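Local coordinates for protein titin (Homo sapiens, PDB 2ILL) that serves as a giant elastic scaffold of the muscle sarcomere and probably also acts as a protein kinase, with this fragment comprising two immunoglobulin-like domains, at residues Ala20-Lys25 / His60-Ala65. Numbering follows the deposited sequence.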
ATOM      1  N   ALA A  20      -7.376   6.208 -10.565  1.00 46.93           N
ATOM      2  CA  ALA A  20      -7.004   5.255 -11.580  1.00 46.47           C
ATOM      3  C   ALA A  20      -8.152   5.177 -12.614  1.00 44.76           C
ATOM      4  O   ALA A  20      -9.374   5.071 -12.247  1.00 43.13           O
ATOM      5  CB  ALA A  20      -6.708   3.939 -10.948  1.00 47.19           C
ATOM      6  N   THR A  21      -7.750   5.304 -13.879  1.00 42.52           N
ATOM      7  CA  THR A  21      -8.611   5.146 -15.029  1.00 43.04           C
ATOM      8  C   THR A  21      -8.335   3.927 -15.900  1.00 41.86           C
ATOM      9  O   THR A  21      -7.337   3.824 -16.557  1.00 41.01           O
ATOM     10  CB  THR A  21      -8.654   6.425 -15.843  1.00 42.78           C
ATOM     11  OG1 THR A  21      -8.765   7.493 -14.934  1.00 44.49           O
ATOM     12  CG2 THR A  21      -9.897   6.474 -16.825  1.00 44.49           C
ATOM     13  N   LEU A  22      -9.329   3.046 -15.976  1.00 43.45           N
ATOM     14  CA  LEU A  22      -9.341   1.853 -16.820  1.00 43.25           C
ATOM     15  C   LEU A  22     -10.185   2.145 -18.071  1.00 42.97           C
ATOM     16  O   LEU A  22     -11.266   2.655 -17.937  1.00 42.89           O
ATOM     17  CB  LEU A  22      -9.911   0.699 -16.035  1.00 44.32           C
ATOM     18  CG  LEU A  22      -8.989   0.067 -14.975  1.00 46.70           C
ATOM     19  CD1 LEU A  22      -8.601   1.056 -13.931  1.00 65.76           C
ATOM     20  CD2 LEU A  22      -9.730  -1.007 -14.273  1.00 47.01           C
ATOM     21  N   VAL A  23      -9.647   1.941 -19.282  1.00 42.29           N
ATOM     22  CA  VAL A  23     -10.357   2.278 -20.492  1.00 43.22           C
ATOM     23  C   VAL A  23     -10.251   1.155 -21.466  1.00 41.36           C
ATOM     24  O   VAL A  23      -9.240   0.461 -21.527  1.00 42.02           O
ATOM     25  CB  VAL A  23      -9.779   3.472 -21.234  1.00 44.41           C
ATOM     26  CG1 VAL A  23     -10.727   3.927 -22.392  1.00 45.90           C
ATOM     27  CG2 VAL A  23      -9.504   4.540 -20.321  1.00 57.68           C
ATOM     28  N   CYS A  24     -11.302   1.002 -22.244  1.00 41.56           N
ATOM     29  CA  CYS A  24     -11.357  -0.001 -23.297  1.00 41.28           C
ATOM     30  C   CYS A  24     -12.262   0.453 -24.424  1.00 41.28           C
ATOM     31  O   CYS A  24     -12.971   1.429 -24.314  1.00 40.70           O
ATOM     32  CB  CYS A  24     -11.743  -1.340 -22.708  1.00 41.04           C
ATOM     33  SG  CYS A  24     -13.449  -1.529 -22.147  1.00 39.19           S
ATOM     34  N   LYS A  25     -12.140  -0.190 -25.566  1.00 41.61           N
ATOM     35  CA  LYS A  25     -13.045   0.060 -26.661  1.00 41.40           C
ATOM     36  C   LYS A  25     -13.668  -1.289 -27.108  1.00 41.21           C
ATOM     37  O   LYS A  25     -12.979  -2.243 -27.343  1.00 41.27           O
ATOM     38  CB  LYS A  25     -12.271   0.782 -27.769  1.00 40.39           C
ATOM     39  CG  LYS A  25     -13.030   1.062 -28.990  1.00 40.68           C
ATOM     40  CD  LYS A  25     -12.104   1.720 -30.073  1.00 41.71           C
ATOM     41  CE  LYS A  25     -12.937   2.061 -31.342  1.00 46.88           C
ATOM     42  NZ  LYS A  25     -12.643   3.433 -31.805  1.00 60.53           N
ATOM     43  N   HIS A  60     -15.446   2.837 -23.083  1.00 38.45           N
ATOM     44  CA  HIS A  60     -15.947   2.600 -21.787  1.00 39.64           C
ATOM     45  C   HIS A  60     -14.828   2.795 -20.752  1.00 40.56           C
ATOM     46  O   HIS A  60     -13.743   2.226 -20.936  1.00 40.46           O
ATOM     47  CB  HIS A  60     -16.388   1.167 -21.676  1.00 38.13           C
ATOM     48  CG  HIS A  60     -17.714   0.908 -22.285  1.00 38.16           C
ATOM     49  ND1 HIS A  60     -17.891   0.470 -23.601  1.00 42.62           N
ATOM     50  CD2 HIS A  60     -18.942   1.010 -21.746  1.00 30.65           C
ATOM     51  CE1 HIS A  60     -19.198   0.347 -23.828  1.00 39.26           C
ATOM     52  NE2 HIS A  60     -19.852   0.627 -22.709  1.00 44.70           N
ATOM     53  N   GLN A  61     -15.070   3.608 -19.725  1.00 40.15           N
ATOM     54  CA  GLN A  61     -14.017   3.929 -18.764  1.00 41.33           C
ATOM     55  C   GLN A  61     -14.527   3.870 -17.354  1.00 41.66           C
ATOM     56  O   GLN A  61     -15.663   4.192 -17.101  1.00 45.16           O
ATOM     57  CB  GLN A  61     -13.339   5.204 -19.272  1.00 41.59           C
ATOM     58  CG  GLN A  61     -13.061   6.281 -18.424  1.00 43.17           C
ATOM     59  CD  GLN A  61     -12.441   7.460 -19.165  1.00 43.54           C
ATOM     60  OE1 GLN A  61     -11.499   7.309 -19.971  1.00 42.79           O
ATOM     61  NE2 GLN A  61     -12.959   8.652 -18.892  1.00 35.68           N
ATOM     62  N   LEU A  62     -13.774   3.209 -16.482  1.00 41.02           N
ATOM     63  CA  LEU A  62     -13.968   3.243 -15.062  1.00 41.07           C
ATOM     64  C   LEU A  62     -12.830   4.062 -14.371  1.00 42.12           C
ATOM     65  O   LEU A  62     -11.661   3.767 -14.552  1.00 44.13           O
ATOM     66  CB  LEU A  62     -13.917   1.838 -14.510  1.00 39.92           C
ATOM     67  CG  LEU A  62     -13.946   1.619 -12.993  1.00 38.34           C
ATOM     68  CD1 LEU A  62     -15.289   1.975 -12.453  1.00 41.11           C
ATOM     69  CD2 LEU A  62     -13.572   0.141 -12.670  1.00 42.16           C
ATOM     70  N   ILE A  63     -13.231   5.016 -13.539  1.00 42.33           N
ATOM     71  CA  ILE A  63     -12.371   5.858 -12.673  1.00 43.08           C
ATOM     72  C   ILE A  63     -12.640   5.475 -11.242  1.00 43.05           C
ATOM     73  O   ILE A  63     -13.739   5.563 -10.756  1.00 42.06           O
ATOM     74  CB  ILE A  63     -12.642   7.299 -12.833  1.00 42.12           C
ATOM     75  CG1 ILE A  63     -12.673   7.625 -14.323  1.00 42.45           C
ATOM     76  CG2 ILE A  63     -11.509   8.215 -12.124  1.00 42.58           C
ATOM     77  CD1 ILE A  63     -13.353   8.976 -14.661  1.00 45.01           C
ATOM     78  N   ILE A  64     -11.570   4.992 -10.628  1.00 43.55           N
ATOM     79  CA  ILE A  64     -11.500   4.578  -9.280  1.00 44.37           C
ATOM     80  C   ILE A  64     -10.725   5.738  -8.586  1.00 44.97           C
ATOM     81  O   ILE A  64      -9.566   6.055  -8.935  1.00 43.25           O
ATOM     82  CB  ILE A  64     -10.672   3.273  -9.166  1.00 40.76           C
ATOM     83  CG1 ILE A  64     -11.162   2.243 -10.165  1.00 42.77           C
ATOM     84  CG2 ILE A  64     -10.751   2.760  -7.715  1.00 47.60           C
ATOM     85  CD1 ILE A  64     -10.271   1.021 -10.284  1.00 47.44           C
ATOM     86  N   ALA A  65     -11.387   6.371  -7.634  1.00 46.58           N
ATOM     87  CA  ALA A  65     -10.831   7.536  -7.000  1.00 47.45           C
ATOM     88  C   ALA A  65      -9.887   7.124  -5.890  1.00 49.84           C
ATOM     89  O   ALA A  65      -9.958   6.008  -5.332  1.00 47.01           O
ATOM     90  CB  ALA A  65     -11.915   8.457  -6.463  1.00 48.60           C
TER
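Leu22 and Leu62 face each other as a hydrogen-bonded antiparallel pair, their backbones joined by Leu22 N to Leu62 O at 2.8 Å and by the more bent return bond from Leu62 N to Leu22 O. The same double link joins Ala20 to Ile64 and Cys24 to His60, six bonds in all, with the strand directions 170° apart. Between them, CA-H groups of Thr21, Val23, Gln61 and Ile63 lean on carbonyl oxygens of the partner strand.

The face bearing Ala20, Leu22, Cys24, His60, Leu62 and Ile64 is buried, packed tightly because Trp36 and Tyr75 of the opposing sheet close over its aliphatic part. Branched aliphatic chains suit this interior: Leu22 CD1 meets Ile64 CD1 at 4.0 Å, the two branches passing at a slant, while the CD2 methyls of Leu22 and Leu62 approach to 4.3 Å. Small Ala20 fits beside bulky Ile64. Cys24 turns SG between its own N and carbonyl carbon (chi1 71°), leaving it 4.0 Å from His60 CB, while the imidazole leads away from the strand pair.

The other face is looser and open to solvent, with Val23 exposed and Thr21, Gln61 and Ile63 partly so, which suits a mix of polar and beta-branched residues. Gln61 spans two neighbours: Thr21 CG2, anti to the backbone N, touches Gln61 CG at 3.6 Å, and Val23 CG2 lies 3.4 Å from Gln61 OE1. Ile63 CG1 runs alongside Thr21 CG2 at 3.9 Å. Gln61 NE2 bonds to Gln53. Strands 20-27 and 59-64 are the central B and E strands of one sheet of an immunoglobulin I-set beta sandwich.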